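Local coordinates for protein gamma-glutamyl cyclotransferase (Homo sapiens, PDB 3CRY) that catalyses the release of 5-oxoproline from gamma-glutamyl dipeptides as a homodimer and can induce cytochrome c release from mitochondria, at residues P137-K140 with K141-M145. The protein carries 1 engineered substitution. Sequence-based numbering, arbitrary orientation.
With ACT (acetate ion), chain C.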
ATOM      1  N   PRO A 137      -5.882  22.679 -12.460  1.00  7.17           N
ATOM      2  CA  PRO A 137      -6.289  23.751 -11.549  1.00  6.68           C
ATOM      3  C   PRO A 137      -7.535  23.422 -10.722  1.00  6.98           C
ATOM      4  O   PRO A 137      -7.584  23.745  -9.526  1.00  7.49           O
ATOM      5  CB  PRO A 137      -6.521  24.953 -12.494  1.00  7.92           C
ATOM      6  CG  PRO A 137      -5.542  24.682 -13.650  1.00  6.41           C
ATOM      7  CD  PRO A 137      -5.636  23.161 -13.838  1.00  7.43           C
ATOM      8  N   GLN A 138      -8.520  22.774 -11.335  1.00  7.19           N
ATOM      9  CA  GLN A 138      -9.754  22.415 -10.635  1.00  7.09           C
ATOM     10  C   GLN A 138      -9.505  21.460  -9.460  1.00  7.18           C
ATOM     11  O   GLN A 138     -10.013  21.670  -8.340  1.00  6.93           O
ATOM     12  CB  GLN A 138     -10.775  21.865 -11.631  1.00  8.46           C
ATOM     13  CG  GLN A 138     -11.142  22.895 -12.755  1.00 11.13           C
ATOM     14  CD  GLN A 138     -10.213  22.810 -13.985  1.00 13.58           C
ATOM     15  OE1 GLN A 138      -9.128  22.254 -13.910  1.00 16.30           O
ATOM     16  NE2 GLN A 138     -10.673  23.339 -15.134  1.00 18.58           N
ATOM     17  N   TYR A 139      -8.679  20.451  -9.698  1.00  6.16           N
ATOM     18  CA  TYR A 139      -8.353  19.496  -8.632  1.00  6.40           C
ATOM     19  C   TYR A 139      -7.563  20.169  -7.513  1.00  5.82           C
ATOM     20  O   TYR A 139      -7.878  19.992  -6.327  1.00  6.21           O
ATOM     21  CB  TYR A 139      -7.582  18.329  -9.234  1.00  6.64           C
ATOM     22  CG  TYR A 139      -7.333  17.149  -8.332  1.00  6.05           C
ATOM     23  CD1 TYR A 139      -8.391  16.367  -7.855  1.00  7.97           C
ATOM     24  CD2 TYR A 139      -6.015  16.766  -8.028  1.00  6.75           C
ATOM     25  CE1 TYR A 139      -8.149  15.238  -7.065  1.00  7.43           C
ATOM     26  CE2 TYR A 139      -5.757  15.653  -7.233  1.00  6.96           C
ATOM     27  CZ  TYR A 139      -6.844  14.885  -6.761  1.00  7.42           C
ATOM     28  OH  TYR A 139      -6.614  13.766  -5.975  1.00  8.18           O
ATOM     29  N   LYS A 140      -6.562  20.972  -7.869  1.00  6.11           N
ATOM     30  CA  LYS A 140      -5.836  21.759  -6.866  1.00  6.08           C
ATOM     31  C   LYS A 140      -6.792  22.632  -6.038  1.00  6.74           C
ATOM     32  O   LYS A 140      -6.675  22.698  -4.809  1.00  7.27           O
ATOM     33  CB  LYS A 140      -4.735  22.601  -7.546  1.00  6.28           C
ATOM     34  CG  LYS A 140      -4.017  23.481  -6.560  1.00  7.19           C
ATOM     35  CD  LYS A 140      -2.964  24.379  -7.186  1.00  6.25           C
ATOM     36  CE  LYS A 140      -2.437  25.336  -6.110  1.00  6.85           C
ATOM     37  NZ  LYS A 140      -1.416  26.292  -6.646  1.00  6.54           N
ATOM     38  N   LYS A 141      -7.711  23.329  -6.711  1.00  6.38           N
ATOM     39  CA  LYS A 141      -8.642  24.210  -6.028  0.50  7.44           C
ATOM     40  C   LYS A 141      -9.453  23.453  -4.981  1.00  7.17           C
ATOM     41  O   LYS A 141      -9.576  23.903  -3.841  1.00  7.13           O
ATOM     42  CB  LYS A 141      -9.551  24.918  -7.032  0.50  7.63           C
ATOM     43  CG  LYS A 141      -8.884  26.116  -7.702  0.50  8.14           C
ATOM     44  CD  LYS A 141      -9.799  26.769  -8.740  0.50 10.05           C
ATOM     45  CE  LYS A 141      -9.225  28.083  -9.245  0.50 13.03           C
ATOM     46  NZ  LYS A 141      -8.246  27.864 -10.323  0.50 13.53           N
ATOM     47  N   ILE A 142      -9.989  22.300  -5.370  1.00  7.13           N
ATOM     48  CA  ILE A 142     -10.781  21.472  -4.430  1.00  7.66           C
ATOM     49  C   ILE A 142      -9.944  21.056  -3.204  1.00  7.05           C
ATOM     50  O   ILE A 142     -10.393  21.172  -2.061  1.00  6.51           O
ATOM     51  CB  ILE A 142     -11.400  20.259  -5.149  1.00  8.67           C
ATOM     52  CG1 ILE A 142     -12.430  20.715  -6.191  1.00 10.39           C
ATOM     53  CG2 ILE A 142     -12.012  19.256  -4.153  1.00  8.64           C
ATOM     54  CD1 ILE A 142     -13.698  21.319  -5.644  1.00 12.59           C
ATOM     55  N   ILE A 143      -8.708  20.621  -3.450  1.00  5.71           N
ATOM     56  CA  ILE A 143      -7.785  20.259  -2.362  1.00  5.67           C
ATOM     57  C   ILE A 143      -7.525  21.443  -1.434  1.00  5.55           C
ATOM     58  O   ILE A 143      -7.596  21.308  -0.210  1.00  5.59           O
ATOM     59  CB  ILE A 143      -6.472  19.667  -2.951  1.00  6.33           C
ATOM     60  CG1 ILE A 143      -6.769  18.250  -3.469  1.00  6.07           C
ATOM     61  CG2 ILE A 143      -5.326  19.618  -1.910  1.00  7.28           C
ATOM     62  CD1 ILE A 143      -5.640  17.627  -4.288  1.00  6.63           C
ATOM     63  N   CYS A 144      -7.227  22.608  -2.012  1.00  6.15           N
ATOM     64  CA  CYS A 144      -6.971  23.800  -1.187  1.00  7.38           C
ATOM     65  C   CYS A 144      -8.213  24.234  -0.381  1.00  7.86           C
ATOM     66  O   CYS A 144      -8.114  24.606   0.819  1.00  8.09           O
ATOM     67  CB  CYS A 144      -6.440  24.939  -2.057  1.00  8.06           C
ATOM     68  SG  CYS A 144      -4.758  24.617  -2.605  1.00  9.11           S
ATOM     69  N   MET A 145      -9.377  24.140  -1.010  1.00  7.35           N
ATOM     70  CA  MET A 145     -10.651  24.458  -0.326  1.00  8.91           C
ATOM     71  C   MET A 145     -10.890  23.544   0.867  1.00  8.53           C
ATOM     72  O   MET A 145     -11.271  24.002   1.947  1.00  8.16           O
ATOM     73  CB  MET A 145     -11.822  24.335  -1.294  1.00  8.66           C
ATOM     74  CG  MET A 145     -11.926  25.505  -2.264  1.00 10.02           C
ATOM     75  SD  MET A 145     -13.220  25.233  -3.501  1.00 14.51           S
ATOM     76  CE  MET A 145     -14.689  25.132  -2.479  1.00 14.16           C
TER
HETATM   77  C   ACT C 189      -8.748  11.481  -4.644  1.00 25.11           C
HETATM   78  O   ACT C 189      -8.470  12.707  -4.691  1.00 23.42           O
HETATM   79  OXT ACT C 189      -9.300  11.082  -3.580  1.00 25.85           O
HETATM   80  CH3 ACT C 189      -8.448  10.526  -5.776  1.00 24.41           C
HETATM   81  O   HOH W   1      -5.982  26.083  -8.841  1.00 23.15           O
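Tyr139, inferred to bind substrate, reaches into the active-site pocket from the first turn of helix 137-149, and Ile143, one turn on, packs against its ring. Ile143 CD1 lies over one face of that ring, 3.9 Å from its centroid and displaced toward the rim, where it comes within 3.5 Å of Tyr139 CE2: a CH-pi contact. With CG of Tyr139 anti to the backbone N (chi1 -171°), the ring lies where the tip of Ile143 can reach its face; CG1 of Ile143 lies beside its own N, and CD1 beyond it reaches the ring. Phe53 of strand 49-56 touches both side chains, and the ring of Trp64 also meets Tyr139.

At the far end Tyr139 OH donates a very short bond of 2.5 Å to O of an acetate ion, probably from the crystallisation liquor. That acetate oxygen lies near the ring plane at its edge; the ion is also hydrogen-bonded to Ser24 OG. The same tyrosine hydroxyl has a second partner in Ala69 N.

The backbone here is regular: Ile143 N donates to Tyr139 O at 3.1 Å, and Cys144 N to Lys140 O at 2.9 Å. On the outer side, in one of two modelled conformers, Lys141 NZ reaches a water that also donates to Pro137 O, a carbonyl that accepts Lys141 N at 2.8 Å. Lys140, fully extended, instead carries its ammonium to the carbonyls of Lys161 and Ile163. The whole is an amphipathic alpha-helical i to i+4 arrangement, its inner face presenting a tyrosine to the gamma-glutamylcyclotransferase substrate pocket.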